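Local coordinates for protein aminoglycoside phosphotransferase (Alicyclobacillus acidocaldarius subsp. acidocaldarius, PDB 4PDY) that probably transfers a phosphoryl group to a small-molecule substrate, as a member of the aminoglycoside phosphotransferase family with a protein-kinase-like fold, at residues 86-91 / 106-111; 259-264 / 297-302. All blocks are in the same frame, centred on the assembly; numbering follows the deposited sequence. Where two conformers were deposited one is given.

Both contacts belong to one kinase-like chain but sit on opposite sides of its centre, with centres about 32 Å apart and no shared element. Interaction 1 joins two strands of the antiparallel sheet in the N-terminal part; it is partly buried, held by backbone bonds and a water, and runs into the pocket where a free histidine is bound. Interaction 2 lies in the helical part, closer to the middle of the chain and buried. There one arginine side chain does the bonding, reaching from helix 252-266 to the carbonyl oxygens at the end of helix 289-300, while leucine packing fills in beside it.

Interaction 1 of 2, residues 86-91 / 106-111; sequences ARFVTT and YVTEWV. With HIS (histidine), chain B.
Arg87 O takes a hydrogen bond from Glu109 N, in the carbonyl plane and 2.8 Å long, where 86-91 pairs with 106-111. Farther along, Val89 N gives a nearly straight bond to Val107 O, also at 2.8 Å, and between these bonds Phe88 faces Thr108 as an antiparallel non-hydrogen-bonded pair.

The tight part lies on the side of Phe88 and Thr108. Thr108 CG2 sits 3.8 Å from Phe88 CD1, the two side chains running side by side. Tyr106 CD1 comes in at the edge of the Phe88 ring, 3.8 Å from Phe88 CE1, with the ring planes inclined at 62°. Helix 64-79 packs on the same phenylalanine through Met70, Val71 and Leu74. Ala86 CB closes the row, 3.7 Å from Val111 CG2.

Elsewhere the contact is looser. Val89 CB and Val107 CG1 are 4.2 Å apart, and this pair keeps one direct bond, from Val89 N, while a water carries the other, donating to Val89 O and accepting from Val107 N. The charged ends are partly exposed: Glu109 OE1 forms a salt bridge with Arg53, and the Arg87 side chain leads away from the strands, its NH1 bonded to Thr83 O.

Beyond the pairing, Trp110 lays its ring against the bound histidine, whose amino N donates a hydrogen bond to Val111 O. The backbone bonds and the close packing around Phe88 probably help set the backbone that leads into Trp110 and Val111, which line the pocket, while the charges of Arg87 and Glu109 find their partners outside the strand pair.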
# COMPACT_ATOMS: atom_id res chain seq x y z
N ALA A 86 12.27 10.28 -1.81
CA ALA A 86 12.42 11.72 -1.65
C ALA A 86 13.36 12.00 -0.48
O ALA A 86 13.24 11.45 0.59
CB ALA A 86 11.09 12.39 -1.42
N ARG A 87 14.31 12.88 -0.70
CA ARG A 87 15.35 13.15 0.25
C ARG A 87 14.95 14.15 1.32
O ARG A 87 14.47 15.26 1.02
CB ARG A 87 16.60 13.64 -0.46
CG ARG A 87 17.06 12.75 -1.59
CD ARG A 87 17.23 11.29 -1.16
NE ARG A 87 17.20 10.40 -2.35
CZ ARG A 87 18.25 10.09 -3.09
NH1 ARG A 87 18.07 9.37 -4.18
NH2 ARG A 87 19.47 10.54 -2.80
N PHE A 88 15.21 13.81 2.58
CA PHE A 88 14.84 14.62 3.70
C PHE A 88 15.75 15.83 3.83
O PHE A 88 16.95 15.75 3.60
CB PHE A 88 14.90 13.77 4.99
CG PHE A 88 13.95 12.58 4.99
CD1 PHE A 88 12.62 12.75 5.25
CD2 PHE A 88 14.41 11.29 4.72
CE1 PHE A 88 11.74 11.68 5.27
CE2 PHE A 88 13.54 10.22 4.71
CZ PHE A 88 12.20 10.41 4.98
N VAL A 89 15.15 16.95 4.19
CA VAL A 89 15.86 18.21 4.45
C VAL A 89 15.86 18.41 5.95
O VAL A 89 14.84 18.25 6.61
CB VAL A 89 15.18 19.39 3.73
CG1 VAL A 89 15.91 20.68 4.08
CG2 VAL A 89 15.18 19.10 2.24
N THR A 90 17.00 18.79 6.50
CA THR A 90 17.12 19.00 7.93
C THR A 90 16.96 20.47 8.29
O THR A 90 17.11 21.34 7.44
CB THR A 90 18.45 18.51 8.49
OG1 THR A 90 19.53 19.18 7.85
CG2 THR A 90 18.60 16.99 8.29
N THR A 91 16.63 20.74 9.54
CA THR A 91 16.47 22.09 10.03
C THR A 91 17.84 22.77 10.17
O THR A 91 18.90 22.16 9.98
CB THR A 91 15.77 22.09 11.40
OG1 THR A 91 16.67 21.55 12.38
CG2 THR A 91 14.45 21.31 11.37
N TYR A 106 7.99 17.09 8.77
CA TYR A 106 9.24 16.81 8.06
C TYR A 106 9.12 17.21 6.62
O TYR A 106 8.03 17.26 6.08
CB TYR A 106 9.68 15.33 8.24
CG TYR A 106 8.74 14.31 7.66
CD1 TYR A 106 8.87 13.91 6.34
CD2 TYR A 106 7.78 13.69 8.44
CE1 TYR A 106 8.01 12.99 5.77
CE2 TYR A 106 6.92 12.75 7.88
CZ TYR A 106 7.05 12.39 6.54
OH TYR A 106 6.22 11.46 5.96
N VAL A 107 10.28 17.50 6.03
CA VAL A 107 10.36 18.14 4.72
C VAL A 107 11.27 17.30 3.84
O VAL A 107 12.32 16.83 4.28
CB VAL A 107 10.94 19.57 4.88
CG1 VAL A 107 11.11 20.23 3.53
CG2 VAL A 107 10.06 20.44 5.77
N THR A 108 10.87 17.16 2.58
CA THR A 108 11.71 16.53 1.57
C THR A 108 11.87 17.43 0.35
O THR A 108 11.09 18.38 0.11
CB THR A 108 11.18 15.17 1.07
OG1 THR A 108 9.95 15.35 0.37
CG2 THR A 108 10.94 14.20 2.21
N GLU A 109 12.93 17.17 -0.40
CA GLU A 109 13.08 17.78 -1.71
C GLU A 109 11.86 17.35 -2.51
O GLU A 109 11.31 16.27 -2.28
CB GLU A 109 14.37 17.30 -2.41
CG GLU A 109 15.68 17.55 -1.67
CD GLU A 109 16.15 19.02 -1.61
OE1 GLU A 109 15.71 19.86 -2.42
OE2 GLU A 109 17.01 19.33 -0.75
N TRP A 110 11.43 18.19 -3.45
CA TRP A 110 10.35 17.83 -4.32
C TRP A 110 10.76 16.83 -5.35
O TRP A 110 11.85 16.92 -5.91
CB TRP A 110 9.94 19.07 -5.09
CG TRP A 110 8.75 18.87 -5.89
CD1 TRP A 110 8.65 18.72 -7.26
CD2 TRP A 110 7.44 18.90 -5.39
NE1 TRP A 110 7.32 18.61 -7.61
CE2 TRP A 110 6.57 18.72 -6.47
CE3 TRP A 110 6.91 19.06 -4.11
CZ2 TRP A 110 5.20 18.66 -6.30
CZ3 TRP A 110 5.57 19.00 -3.94
CH2 TRP A 110 4.72 18.82 -5.03
N VAL A 111 9.88 15.87 -5.62
CA VAL A 111 10.08 14.89 -6.67
C VAL A 111 9.13 15.18 -7.81
O VAL A 111 7.91 15.12 -7.64
CB VAL A 111 9.83 13.46 -6.16
CG1 VAL A 111 10.05 12.50 -7.31
CG2 VAL A 111 10.74 13.17 -4.99
N HIS B . 5.43 15.48 -7.61
CA HIS B . 4.35 14.88 -6.84
C HIS B . 3.04 15.02 -7.61
O HIS B . 2.28 15.89 -7.42
CB HIS B . 4.19 15.57 -5.47
CG HIS B . 5.33 15.32 -4.51
ND1 HIS B . 5.11 14.98 -3.19
CD2 HIS B . 6.67 15.40 -4.67
CE1 HIS B . 6.28 14.85 -2.58
NE2 HIS B . 7.24 15.09 -3.45
OXT HIS B . 2.75 14.19 -8.48
O HOH W 1 12.54 17.71 7.87

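Interaction 2 of 2, residues 259-264 / 297-302; sequences LLRRSL and AILRFP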
# COMPACT_ATOMS: atom_id res chain seq x y z
N LEU A 259 0.37 -4.26 -4.26
CA LEU A 259 0.51 -3.70 -5.60
C LEU A 259 -0.32 -4.48 -6.60
O LEU A 259 -1.05 -3.91 -7.43
CB LEU A 259 1.97 -3.69 -6.02
CG LEU A 259 2.22 -3.16 -7.44
CD1 LEU A 259 1.73 -1.73 -7.65
CD2 LEU A 259 3.69 -3.25 -7.75
N LEU A 260 -0.23 -5.82 -6.55
CA LEU A 260 -0.97 -6.62 -7.50
C LEU A 260 -2.47 -6.43 -7.36
O LEU A 260 -3.19 -6.36 -8.35
CB LEU A 260 -0.59 -8.10 -7.34
CG LEU A 260 0.78 -8.51 -7.88
CD1 LEU A 260 1.25 -9.83 -7.30
CD2 LEU A 260 0.76 -8.63 -9.40
N ARG A 261 -2.99 -6.43 -6.14
CA ARG A 261 -4.42 -6.36 -5.99
C ARG A 261 -4.95 -5.04 -6.55
O ARG A 261 -5.94 -5.00 -7.25
CB ARG A 261 -4.88 -6.58 -4.54
CG ARG A 261 -6.34 -6.96 -4.53
CD ARG A 261 -7.05 -6.85 -3.19
NE ARG A 261 -6.47 -7.56 -2.07
CZ ARG A 261 -6.59 -8.87 -1.77
NH1 ARG A 261 -7.26 -9.73 -2.54
NH2 ARG A 261 -6.04 -9.31 -0.65
N ARG A 262 -4.28 -3.97 -6.19
CA ARG A 262 -4.71 -2.65 -6.67
C ARG A 262 -4.63 -2.54 -8.18
O ARG A 262 -5.55 -2.02 -8.84
CB ARG A 262 -3.87 -1.56 -6.00
CG ARG A 262 -4.23 -1.38 -4.53
CD ARG A 262 -3.50 -0.23 -3.84
NE ARG A 262 -3.92 -0.12 -2.43
CZ ARG A 262 -3.16 -0.40 -1.36
NH1 ARG A 262 -1.88 -0.77 -1.46
NH2 ARG A 262 -3.69 -0.27 -0.15
N SER A 263 -3.52 -3.01 -8.74
CA SER A 263 -3.32 -2.96 -10.19
C SER A 263 -4.36 -3.81 -10.89
O SER A 263 -5.10 -3.33 -11.77
CB SER A 263 -1.92 -3.45 -10.56
OG SER A 263 -0.90 -2.71 -9.93
N LEU A 264 -4.44 -5.08 -10.49
CA LEU A 264 -5.32 -6.01 -11.16
C LEU A 264 -6.80 -5.63 -11.04
O LEU A 264 -7.56 -5.82 -11.97
CB LEU A 264 -5.10 -7.44 -10.67
CG LEU A 264 -3.74 -8.01 -11.06
CD1 LEU A 264 -3.41 -9.23 -10.21
CD2 LEU A 264 -3.65 -8.39 -12.54
N ALA A 297 -2.18 -16.56 -1.63
CA ALA A 297 -3.05 -16.63 -0.46
C ALA A 297 -3.74 -15.28 -0.22
O ALA A 297 -4.96 -15.19 0.04
CB ALA A 297 -2.26 -17.02 0.78
N ILE A 298 -2.95 -14.22 -0.35
CA ILE A 298 -3.48 -12.89 -0.12
C ILE A 298 -4.46 -12.52 -1.24
O ILE A 298 -5.57 -12.08 -0.97
CB ILE A 298 -2.34 -11.86 -0.01
CG1 ILE A 298 -1.50 -12.10 1.24
CG2 ILE A 298 -2.89 -10.43 0.03
CD1 ILE A 298 -0.12 -11.52 1.16
N LEU A 299 -4.04 -12.65 -2.50
CA LEU A 299 -4.92 -12.30 -3.62
C LEU A 299 -6.20 -13.10 -3.74
O LEU A 299 -7.23 -12.58 -4.17
CB LEU A 299 -4.21 -12.45 -4.94
CG LEU A 299 -3.09 -11.52 -5.23
CD1 LEU A 299 -2.53 -11.82 -6.61
CD2 LEU A 299 -3.60 -10.09 -5.15
N ARG A 300 -6.15 -14.37 -3.33
CA ARG A 300 -7.32 -15.21 -3.45
C ARG A 300 -8.43 -14.76 -2.50
O ARG A 300 -9.61 -14.94 -2.79
CB ARG A 300 -6.93 -16.67 -3.13
CG ARG A 300 -8.07 -17.69 -3.05
CD ARG A 300 -8.91 -17.81 -4.30
NE ARG A 300 -8.19 -18.47 -5.37
CZ ARG A 300 -8.69 -18.72 -6.58
NH1 ARG A 300 -7.95 -19.35 -7.47
NH2 ARG A 300 -9.94 -18.35 -6.88
N PHE A 301 -8.06 -14.19 -1.36
CA PHE A 301 -9.08 -13.76 -0.40
C PHE A 301 -9.96 -12.67 -1.03
O PHE A 301 -9.40 -11.76 -1.66
CB PHE A 301 -8.48 -13.18 0.86
CG PHE A 301 -9.47 -13.05 1.96
CD1 PHE A 301 -9.71 -14.12 2.83
CD2 PHE A 301 -10.21 -11.89 2.09
CE1 PHE A 301 -10.66 -14.00 3.82
CE2 PHE A 301 -11.17 -11.77 3.08
CZ PHE A 301 -11.39 -12.83 3.95
N PRO A 302 -11.29 -12.73 -0.85
CA PRO A 302 -12.19 -11.70 -1.40
C PRO A 302 -12.19 -10.42 -0.55
O PRO A 302 -13.16 -10.09 0.14
CB PRO A 302 -13.54 -12.41 -1.42
CG PRO A 302 -13.49 -13.32 -0.24
CD PRO A 302 -12.05 -13.79 -0.15
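Two helices of the helical part of this kinase-like fold meet here, the last turn of helix 289-300 facing the C-terminal half of helix 252-266, and an arginine bridges them at the helix end. Arg261 leaves its helix with CG anti to the backbone N (chi1 -161°), stays extended through chi2 and bends at chi3, which brings the guanidinium to the carbonyls of 298-301. Arg261 NH2 donates to Ile298 O at 2.8 Å, from above the plane of that carbonyl. Phe301 N reaches the same oxygen from the opposite face, so two donors grip it. Arg261 NH1 adds weak bonds to Ile298 O and, at 3.1 Å, to Phe301 O. Concentrated on carbonyls at the C-terminal end of a helix, the positive charge would probably be favoured by the helix dipole. Beneath the polar tip the stem is apolar: Leu299 CD2 packs 3.8 Å from Arg261 CB and 4.2 Å from Leu260 CB. Ile298 CG2 approaches the guanidinium itself, 3.4 Å from Arg261 NH2. A leucine in place of Arg261 would probably leave Phe301 O without its arginine donor and Ile298 O with Phe301 N alone among the donors named, removing the polar tie between the helices. Around the contact, helix 271-284 packs on Leu260 through Ala274, Cys277 and Phe278, helix 319-347 touches Leu299 and Leu264 through Leu339 and Phe338, and helix 189-203 borders Phe301 at Ser199.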